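Local coordinates for protein peroxisomal catalase (Pichia angusta, PDB 2XQ1) that uses heme to break down hydrogen peroxide to water and oxygen, probably protecting the cell from peroxide made by peroxisomal oxidases, at residues V188-S193 with K442-V447; I157-R162 with P171-D176; A180-L185 with F481-P486. One frame throughout, in Å; residues are numbered along the deposited sequence.

All three interactions lie in the alpha-helical region of the catalase fold, outside the antiparallel barrel. Interaction 2 is the most local, joining helices 153-160 and 171-180 across a short loop. Further along come the first segments of interactions 3 and 1, A180-L185 and V188-S193, whose partners come from the C-terminal region, helix 439-447 and the loop after helix 471-481, more than 240 residues later. Interactions 1 and 3 are neighbours, with centres 11 Å apart, and the K442-E485 salt bridge joins them; interaction 2 lies about 20 Å and 17 Å from their respective centres. W175 bridges the group by touching both F192 and F481. Parts far apart in the chain thus pack together in one helical region.

Interaction 1 (V188-S193 with K442-V447); sequences VMYLFS and KMFWKV
In the helical domain of catalase, Y190 and F444 stack where helix 185-192 meets helix 439-447 from the C-terminal part of the chain. The two helix segments run at 26° to each other, with axes 10.8 Å apart, a gap wide enough for large side chains to fill. The rings form an offset stack: their centroids are 4.3 Å apart and their planes differ by 16°, so that CE1 of F444 lies over one face of Y190, displaced toward its rim. The CB of F444 already faces the other helix, and with CG anti to the backbone N (chi1 -179°) the ring reaches Y190.

M189 lies alongside the CD2 rim of F444. Its CB comes obliquely to 3.9 Å from CD2 of F444, and the bend at chi3 carries CE on to CB of W445, 4.1 Å away. A flexible thioether suits a path that passes one ring and ends against CB and the backbone N of W445. At the edge of F444, near its plane, sits OG of S193, which donates to O of Y190 at 2.7 Å and is also bonded to N of R195. No hydrogen bond crosses between the segments, so apolar and aromatic contacts alone hold them together here.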
loop_
_atom_site.group_PDB
_atom_site.type_symbol
_atom_site.label_atom_id
_atom_site.label_comp_id
_atom_site.label_asym_id
_atom_site.label_seq_id
_atom_site.Cartn_x
_atom_site.Cartn_y
_atom_site.Cartn_z
ATOM N N VAL O 188 -18.601 8.590 31.431
ATOM C CA VAL O 188 -19.684 7.697 31.022
ATOM C C VAL O 188 -20.974 8.321 31.440
ATOM O O VAL O 188 -22.006 8.158 30.778
ATOM C CB VAL O 188 -19.592 6.313 31.633
ATOM C CG1 VAL O 188 -20.875 5.529 31.363
ATOM C CG2 VAL O 188 -18.422 5.561 31.048
ATOM N N MET O 189 -20.898 9.075 32.525
ATOM C CA MET O 189 -22.044 9.840 32.971
ATOM C C MET O 189 -22.450 10.906 31.932
ATOM O O MET O 189 -23.634 11.093 31.638
ATOM C CB MET O 189 -21.763 10.422 34.358
ATOM C CG MET O 189 -21.845 9.363 35.478
ATOM S SD MET O 189 -21.484 10.016 37.128
ATOM C CE MET O 189 -23.010 10.864 37.500
ATOM N N TYR O 190 -21.459 11.586 31.364
ATOM C CA TYR O 190 -21.726 12.548 30.317
ATOM C C TYR O 190 -22.398 11.796 29.196
ATOM O O TYR O 190 -23.452 12.206 28.708
ATOM C CB TYR O 190 -20.437 13.189 29.807
ATOM C CG TYR O 190 -20.006 14.406 30.574
ATOM C CD1 TYR O 190 -19.452 14.280 31.848
ATOM C CD2 TYR O 190 -20.137 15.695 30.027
ATOM C CE1 TYR O 190 -19.025 15.409 32.587
ATOM C CE2 TYR O 190 -19.711 16.848 30.747
ATOM C CZ TYR O 190 -19.149 16.693 32.044
ATOM O OH TYR O 190 -18.711 17.771 32.821
ATOM N N LEU O 191 -21.794 10.680 28.807
ATOM C CA LEU O 191 -22.224 9.954 27.633
ATOM C C LEU O 191 -23.693 9.547 27.716
ATOM O O LEU O 191 -24.411 9.538 26.715
ATOM C CB LEU O 191 -21.340 8.729 27.438
ATOM C CG LEU O 191 -21.760 7.757 26.348
ATOM C CD1 LEU O 191 -21.587 8.400 25.013
ATOM C CD2 LEU O 191 -20.910 6.561 26.467
ATOM N N PHE O 192 -24.145 9.201 28.908
ATOM C CA PHE O 192 -25.498 8.707 29.023
ATOM C C PHE O 192 -26.480 9.761 29.495
ATOM O O PHE O 192 -27.678 9.547 29.467
ATOM C CB PHE O 192 -25.551 7.435 29.860
ATOM C CG PHE O 192 -25.117 6.208 29.105
ATOM C CD1 PHE O 192 -26.031 5.465 28.364
ATOM C CD2 PHE O 192 -23.791 5.791 29.115
ATOM C CE1 PHE O 192 -25.625 4.328 27.653
ATOM C CE2 PHE O 192 -23.389 4.638 28.409
ATOM C CZ PHE O 192 -24.308 3.922 27.686
ATOM N N SER O 193 -25.972 10.915 29.905
ATOM C CA SER O 193 -26.832 12.055 30.106
ATOM C C SER O 193 -27.209 12.450 28.685
ATOM O O SER O 193 -26.744 11.845 27.715
ATOM C CB SER O 193 -26.079 13.185 30.801
ATOM O OG SER O 193 -25.257 13.863 29.856
ATOM N N LYS O 442 -19.519 12.473 41.408
ATOM C CA LYS O 442 -20.542 12.743 42.421
ATOM C C LYS O 442 -21.089 14.145 42.181
ATOM O O LYS O 442 -22.292 14.337 42.139
ATOM C CB LYS O 442 -19.937 12.626 43.828
ATOM C CG LYS O 442 -20.928 12.403 44.986
ATOM C CD LYS O 442 -20.525 13.273 46.210
ATOM C CE LYS O 442 -20.528 12.527 47.559
ATOM N NZ LYS O 442 -21.883 12.113 48.045
ATOM N N MET O 443 -20.187 15.104 41.989
ATOM C CA MET O 443 -20.560 16.467 41.675
ATOM C C MET O 443 -21.398 16.600 40.409
ATOM O O MET O 443 -22.269 17.474 40.336
ATOM C CB MET O 443 -19.323 17.351 41.579
ATOM C CG MET O 443 -18.629 17.557 42.917
ATOM S SD MET O 443 -19.761 17.914 44.324
ATOM C CE MET O 443 -20.241 19.664 43.980
ATOM N N PHE O 444 -21.151 15.742 39.419
ATOM C CA PHE O 444 -21.845 15.865 38.136
ATOM C C PHE O 444 -23.286 15.404 38.249
ATOM O O PHE O 444 -24.151 15.829 37.471
ATOM C CB PHE O 444 -21.122 15.110 37.029
ATOM C CG PHE O 444 -21.789 15.220 35.709
ATOM C CD1 PHE O 444 -21.721 16.399 34.987
ATOM C CD2 PHE O 444 -22.516 14.160 35.198
ATOM C CE1 PHE O 444 -22.356 16.509 33.756
ATOM C CE2 PHE O 444 -23.147 14.257 33.968
ATOM C CZ PHE O 444 -23.071 15.431 33.246
ATOM N N TRP O 445 -23.542 14.539 39.228
ATOM C CA TRP O 445 -24.900 14.122 39.525
ATOM C C TRP O 445 -25.717 15.292 40.076
ATOM O O TRP O 445 -26.864 15.484 39.697
ATOM C CB TRP O 445 -24.873 12.963 40.491
ATOM C CG TRP O 445 -26.206 12.418 40.844
ATOM C CD1 TRP O 445 -26.811 12.482 42.066
ATOM C CD2 TRP O 445 -27.098 11.694 39.995
ATOM N NE1 TRP O 445 -28.021 11.844 42.032
ATOM C CE2 TRP O 445 -28.221 11.346 40.773
ATOM C CE3 TRP O 445 -27.055 11.295 38.660
ATOM C CZ2 TRP O 445 -29.295 10.628 40.256
ATOM C CZ3 TRP O 445 -28.124 10.580 38.149
ATOM C CH2 TRP O 445 -29.231 10.258 38.944
ATOM N N LYS O 446 -25.102 16.073 40.958
ATOM C CA LYS O 446 -25.703 17.283 41.497
ATOM C C LYS O 446 -25.922 18.327 40.422
ATOM O O LYS O 446 -26.931 19.002 40.438
ATOM C CB LYS O 446 -24.857 17.861 42.639
ATOM C CG LYS O 446 -25.273 17.357 44.041
ATOM C CD LYS O 446 -24.114 17.510 45.069
ATOM N N VAL O 447 -24.984 18.456 39.490
ATOM C CA VAL O 447 -25.102 19.424 38.396
ATOM C C VAL O 447 -26.282 19.074 37.465
ATOM O O VAL O 447 -27.074 19.952 37.136
ATOM C CB VAL O 447 -23.748 19.630 37.633
ATOM C CG1 VAL O 447 -23.940 20.418 36.334
ATOM C CG2 VAL O 447 -22.710 20.320 38.527
#

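Interaction 2 (I157-R162 with P171-D176); sequences IHTQKR and PNMFWD
M173 and T159 bring together two successive helices joined by a loop in the catalase helical domain, helix 153-160 and the start of helix 171-180.

The van der Waals contacts centre on M173, whose sulfur and methyl lie against the backbone. Its SD lies 3.5 Å from CA of T159, and the bend at chi3 (-72°) brings the methyl group to the backbone that follows, with CE 3.7 Å from O of K161. A small side chain at T159 is consistent with the close backbones, its CA 5.0 Å from that of F174. CB of T159 rests near O of M173, while its OG1 hydrogen-bonds to O of F156 in its own helix.

An amide meets a ring in the second group. Q160 starts away from the partner helix, but its chain folds at chi2 (-74°) and brings the amide obliquely to F174, with OE1 the amide atom nearest CE2 and the two planes 48° apart. The ring of H465 also meets F174.

The polar ends of H158, K161 and R162 find their partners elsewhere. R162 forms salt bridges with E111 and with D251 of a neighbouring subunit; NZ of K161 reaches O of G109; H158 bonds to E59 of that same neighbour and to N396 of another subunit. No hydrogen bond joins the two segments, and CE of M173 also lies 3.9 Å from the carbonyl carbon C of R162.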
loop_
_atom_site.group_PDB
_atom_site.type_symbol
_atom_site.label_atom_id
_atom_site.label_comp_id
_atom_site.label_asym_id
_atom_site.label_seq_id
_atom_site.Cartn_x
_atom_site.Cartn_y
_atom_site.Cartn_z
ATOM N N ILE O 157 -11.669 1.233 22.935
ATOM C CA ILE O 157 -12.302 1.350 21.642
ATOM C C ILE O 157 -12.857 0.018 21.222
ATOM O O ILE O 157 -13.990 -0.029 20.772
ATOM C CB ILE O 157 -11.383 1.951 20.528
ATOM C CG1 ILE O 157 -11.080 3.436 20.821
ATOM C CG2 ILE O 157 -12.043 1.814 19.164
ATOM C CD1 ILE O 157 -12.328 4.318 20.983
ATOM N N HIS O 158 -12.095 -1.062 21.379
ATOM C CA HIS O 158 -12.573 -2.361 20.876
ATOM C C HIS O 158 -13.937 -2.724 21.423
ATOM O O HIS O 158 -14.812 -3.196 20.660
ATOM C CB HIS O 158 -11.608 -3.488 21.174
ATOM C CG HIS O 158 -10.473 -3.547 20.223
ATOM N ND1 HIS O 158 -9.311 -4.227 20.499
ATOM C CD2 HIS O 158 -10.301 -2.976 19.009
ATOM C CE1 HIS O 158 -8.478 -4.095 19.480
ATOM N NE2 HIS O 158 -9.056 -3.340 18.563
ATOM N N THR O 159 -14.114 -2.478 22.725
ATOM C CA THR O 159 -15.331 -2.826 23.415
ATOM C C THR O 159 -16.462 -1.908 23.021
ATOM O O THR O 159 -17.618 -2.252 23.238
ATOM C CB THR O 159 -15.144 -2.783 24.937
ATOM O OG1 THR O 159 -14.883 -1.430 25.360
ATOM C CG2 THR O 159 -13.964 -3.694 25.361
ATOM N N GLN O 160 -16.132 -0.739 22.456
ATOM C CA GLN O 160 -17.150 0.218 22.007
ATOM C C GLN O 160 -17.657 -0.209 20.661
ATOM O O GLN O 160 -18.688 0.285 20.183
ATOM C CB GLN O 160 -16.578 1.606 21.885
ATOM C CG GLN O 160 -16.358 2.280 23.212
ATOM C CD GLN O 160 -17.648 2.735 23.852
ATOM O OE1 GLN O 160 -17.935 2.359 24.988
ATOM N NE2 GLN O 160 -18.446 3.551 23.128
ATOM N N LYS O 161 -16.947 -1.146 20.051
ATOM C CA LYS O 161 -17.235 -1.477 18.679
ATOM C C LYS O 161 -17.843 -2.856 18.551
ATOM O O LYS O 161 -18.820 -3.170 19.257
ATOM C CB LYS O 161 -16.007 -1.313 17.791
ATOM C CG LYS O 161 -15.508 0.102 17.678
ATOM C CD LYS O 161 -14.607 0.211 16.443
ATOM C CE LYS O 161 -14.018 1.613 16.244
ATOM N NZ LYS O 161 -14.791 2.255 15.197
ATOM N N ARG O 162 -17.300 -3.675 17.656
ATOM C CA ARG O 162 -17.989 -4.896 17.314
ATOM C C ARG O 162 -17.268 -6.111 17.793
ATOM O O ARG O 162 -16.032 -6.127 17.827
ATOM C CB ARG O 162 -18.212 -4.983 15.807
ATOM C CG ARG O 162 -19.126 -3.892 15.269
ATOM C CD ARG O 162 -19.071 -3.848 13.745
ATOM N NE ARG O 162 -19.770 -2.669 13.242
ATOM C CZ ARG O 162 -21.093 -2.595 13.069
ATOM N NH1 ARG O 162 -21.871 -3.641 13.329
ATOM N NH2 ARG O 162 -21.637 -1.473 12.616
ATOM N N PRO O 171 -23.213 -5.655 24.331
ATOM C CA PRO O 171 -23.369 -4.801 25.514
ATOM C C PRO O 171 -22.614 -5.386 26.680
ATOM O O PRO O 171 -22.294 -4.679 27.631
ATOM C CB PRO O 171 -24.882 -4.812 25.769
ATOM C CG PRO O 171 -25.499 -5.276 24.393
ATOM C CD PRO O 171 -24.475 -6.302 23.932
ATOM N N ASN O 172 -22.297 -6.670 26.585
ATOM C CA ASN O 172 -21.474 -7.319 27.603
ATOM C C ASN O 172 -20.050 -6.750 27.613
ATOM O O ASN O 172 -19.595 -6.243 28.632
ATOM C CB ASN O 172 -21.472 -8.847 27.422
ATOM C CG ASN O 172 -22.777 -9.524 27.912
ATOM O OD1 ASN O 172 -23.749 -8.865 28.311
ATOM N ND2 ASN O 172 -22.782 -10.848 27.893
ATOM N N MET O 173 -19.362 -6.804 26.477
ATOM C CA MET O 173 -18.062 -6.127 26.337
ATOM C C MET O 173 -18.087 -4.686 26.831
ATOM O O MET O 173 -17.236 -4.262 27.615
ATOM C CB MET O 173 -17.732 -5.950 24.880
ATOM C CG MET O 173 -17.077 -7.052 24.172
ATOM S SD MET O 173 -16.271 -6.188 22.815
ATOM C CE MET O 173 -17.603 -5.697 21.680
ATOM N N PHE O 174 -19.038 -3.932 26.275
ATOM C CA PHE O 174 -19.213 -2.525 26.521
ATOM C C PHE O 174 -19.098 -2.231 28.017
ATOM O O PHE O 174 -18.256 -1.421 28.450
ATOM C CB PHE O 174 -20.577 -2.085 25.954
ATOM C CG PHE O 174 -20.810 -0.601 25.988
ATOM C CD1 PHE O 174 -21.225 0.033 27.134
ATOM C CD2 PHE O 174 -20.634 0.155 24.854
ATOM C CE1 PHE O 174 -21.452 1.402 27.141
ATOM C CE2 PHE O 174 -20.867 1.544 24.866
ATOM C CZ PHE O 174 -21.265 2.157 26.002
ATOM N N TRP O 175 -19.925 -2.915 28.806
ATOM C CA TRP O 175 -19.997 -2.605 30.218
ATOM C C TRP O 175 -18.917 -3.307 31.025
ATOM O O TRP O 175 -18.451 -2.778 32.047
ATOM C CB TRP O 175 -21.383 -2.912 30.727
ATOM C CG TRP O 175 -22.402 -1.965 30.205
ATOM C CD1 TRP O 175 -23.367 -2.234 29.297
ATOM C CD2 TRP O 175 -22.567 -0.595 30.578
ATOM N NE1 TRP O 175 -24.148 -1.129 29.086
ATOM C CE2 TRP O 175 -23.673 -0.102 29.859
ATOM C CE3 TRP O 175 -21.890 0.263 31.442
ATOM C CZ2 TRP O 175 -24.117 1.226 29.977
ATOM C CZ3 TRP O 175 -22.326 1.582 31.560
ATOM C CH2 TRP O 175 -23.425 2.050 30.835
ATOM N N ASP O 176 -18.515 -4.483 30.540
ATOM C CA ASP O 176 -17.448 -5.256 31.135
ATOM C C ASP O 176 -16.240 -4.339 31.263
ATOM O O ASP O 176 -15.669 -4.202 32.359
ATOM C CB ASP O 176 -17.146 -6.507 30.296
ATOM C CG ASP O 176 -15.954 -7.328 30.833
ATOM O OD1 ASP O 176 -15.703 -7.304 32.056
ATOM O OD2 ASP O 176 -15.269 -8.033 30.043
#

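Interaction 3 (A180-L185 with F481-P486); sequences ANDESL and FSKAEP
NZ of K483 donates to OD1 of D182 at 2.7 Å, a salt bridge that ties the turn between helices 171-180 and 185-192 to the turn between helices 471-481 and 486-500. The bond uses the syn lone pair of OD1, on the side of OD2, and the two side chains cross at about a right angle. K483 suits the span because its chain is fully stretched beyond CG, with chi2, chi3 and chi4 all near 180°; its aliphatic part reaches across and only the amino group carries charge. The other carboxylate oxygen, OD2, is hydrogen-bonded to OH of Y438. Each oxygen of D182 therefore has its own partner, which should restrain rotation of the carboxylate and probably favours its ionised form.

The turn that presents D182 is braced from within. O of N181 accepts both N of S184, at 3.1 Å, and OG of S184, at 2.7 Å, the two donors arriving from opposite faces of the carbonyl plane. The serine hydroxyl also bonds to OH of Y480, on helix 471-481.

Beside the charged pair, L185 supplies the apolar half of the contact. Its CG is anti to the backbone N (chi1 174°), and the forked end reaches two neighbours: CD2 meets CB of A484 at 3.9 Å, and CD1 comes obliquely to CD1 of F481 at 4.1 Å. The small methyl of A484 suits close packing against the branched leucine; P441 touches both. F481 also packs on W175, V188 and M189, which belong to helices 171-180 and 185-192.

A buried leucine flanked by a more exposed salt bridge here joins two interhelical turns of the alpha-helical domain that catalases build from an insertion between barrel strands and the C-terminal helices.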
loop_
_atom_site.group_PDB
_atom_site.type_symbol
_atom_site.label_atom_id
_atom_site.label_comp_id
_atom_site.label_asym_id
_atom_site.label_seq_id
_atom_site.Cartn_x
_atom_site.Cartn_y
_atom_site.Cartn_z
ATOM N N ALA O 180 -14.963 -2.469 34.882
ATOM C CA ALA O 180 -13.678 -2.936 35.379
ATOM C C ALA O 180 -12.680 -1.779 35.525
ATOM O O ALA O 180 -11.687 -1.911 36.247
ATOM C CB ALA O 180 -13.135 -3.975 34.469
ATOM N N ASN O 181 -12.944 -0.651 34.852
ATOM C CA ASN O 181 -12.061 0.524 34.902
ATOM C C ASN O 181 -12.805 1.774 35.360
ATOM O O ASN O 181 -13.208 2.614 34.547
ATOM C CB ASN O 181 -11.351 0.752 33.560
ATOM C CG ASN O 181 -10.803 -0.544 32.955
ATOM O OD1 ASN O 181 -9.656 -0.915 33.204
ATOM N ND2 ASN O 181 -11.616 -1.234 32.159
ATOM N N ASP O 182 -13.005 1.845 36.675
ATOM C CA ASP O 182 -13.544 3.001 37.388
ATOM C C ASP O 182 -13.392 4.397 36.821
ATOM O O ASP O 182 -14.325 5.196 36.884
ATOM C CB ASP O 182 -12.826 3.091 38.711
ATOM C CG ASP O 182 -13.492 2.290 39.762
ATOM O OD1 ASP O 182 -14.644 1.821 39.536
ATOM O OD2 ASP O 182 -12.848 2.152 40.825
ATOM N N GLU O 183 -12.197 4.729 36.355
ATOM C CA GLU O 183 -11.927 6.105 36.008
ATOM C C GLU O 183 -12.871 6.634 34.900
ATOM O O GLU O 183 -13.068 7.839 34.751
ATOM C CB GLU O 183 -10.423 6.302 35.726
ATOM C CG GLU O 183 -9.870 5.659 34.445
ATOM C CD GLU O 183 -9.516 4.159 34.560
ATOM O OE1 GLU O 183 -9.932 3.531 35.563
ATOM O OE2 GLU O 183 -8.848 3.605 33.623
ATOM N N SER O 184 -13.492 5.715 34.169
ATOM C CA SER O 184 -14.370 6.041 33.042
ATOM C C SER O 184 -15.714 6.563 33.527
ATOM O O SER O 184 -16.493 7.122 32.749
ATOM C CB SER O 184 -14.589 4.805 32.151
ATOM O OG SER O 184 -15.114 3.711 32.900
ATOM N N LEU O 185 -15.987 6.383 34.812
ATOM C CA LEU O 185 -17.285 6.740 35.335
ATOM C C LEU O 185 -17.681 8.196 35.003
ATOM O O LEU O 185 -18.792 8.438 34.486
ATOM C CB LEU O 185 -17.364 6.417 36.824
ATOM C CG LEU O 185 -18.591 6.848 37.607
ATOM C CD1 LEU O 185 -19.802 6.138 37.080
ATOM C CD2 LEU O 185 -18.406 6.553 39.067
ATOM N N PHE O 481 -22.241 2.722 38.815
ATOM C CA PHE O 481 -22.894 4.023 38.976
ATOM C C PHE O 481 -23.072 4.386 40.432
ATOM O O PHE O 481 -22.959 5.540 40.795
ATOM C CB PHE O 481 -24.219 4.064 38.223
ATOM C CG PHE O 481 -24.043 4.247 36.749
ATOM C CD1 PHE O 481 -23.779 5.514 36.230
ATOM C CD2 PHE O 481 -24.094 3.160 35.884
ATOM C CE1 PHE O 481 -23.591 5.712 34.875
ATOM C CE2 PHE O 481 -23.906 3.337 34.518
ATOM C CZ PHE O 481 -23.654 4.617 34.006
ATOM N N SER O 482 -23.313 3.386 41.266
ATOM C CA SER O 482 -23.439 3.597 42.702
ATOM C C SER O 482 -22.132 4.062 43.378
ATOM O O SER O 482 -22.130 4.467 44.549
ATOM C CB SER O 482 -24.013 2.342 43.372
ATOM O OG SER O 482 -25.420 2.267 43.177
ATOM N N LYS O 483 -21.026 4.015 42.632
ATOM C CA LYS O 483 -19.768 4.537 43.127
ATOM C C LYS O 483 -19.763 6.052 43.094
ATOM O O LYS O 483 -18.981 6.679 43.783
ATOM C CB LYS O 483 -18.583 3.982 42.341
ATOM C CG LYS O 483 -18.283 2.525 42.633
ATOM C CD LYS O 483 -17.097 2.016 41.816
ATOM C CE LYS O 483 -16.832 0.538 42.081
ATOM N NZ LYS O 483 -15.714 -0.005 41.280
ATOM N N ALA O 484 -20.646 6.646 42.306
ATOM C CA ALA O 484 -20.752 8.103 42.266
ATOM C C ALA O 484 -21.732 8.582 43.308
ATOM O O ALA O 484 -21.420 9.444 44.126
ATOM C CB ALA O 484 -21.196 8.565 40.894
ATOM N N GLU O 485 -22.929 8.007 43.241
ATOM C CA GLU O 485 -23.976 8.231 44.193
ATOM C C GLU O 485 -24.768 6.941 44.301
ATOM O O GLU O 485 -25.279 6.445 43.291
ATOM C CB GLU O 485 -24.887 9.352 43.700
ATOM C CG GLU O 485 -24.589 10.693 44.314
ATOM C CD GLU O 485 -24.811 10.691 45.808
ATOM O OE1 GLU O 485 -25.851 10.137 46.284
ATOM O OE2 GLU O 485 -23.930 11.239 46.500
ATOM N N PRO O 486 -24.873 6.384 45.520
ATOM C CA PRO O 486 -25.596 5.116 45.677
ATOM C C PRO O 486 -26.987 5.019 45.002
ATOM O O PRO O 486 -27.315 3.973 44.425
ATOM C CB PRO O 486 -25.668 4.950 47.203
ATOM C CG PRO O 486 -24.389 5.580 47.683
ATOM C CD PRO O 486 -24.109 6.739 46.738
#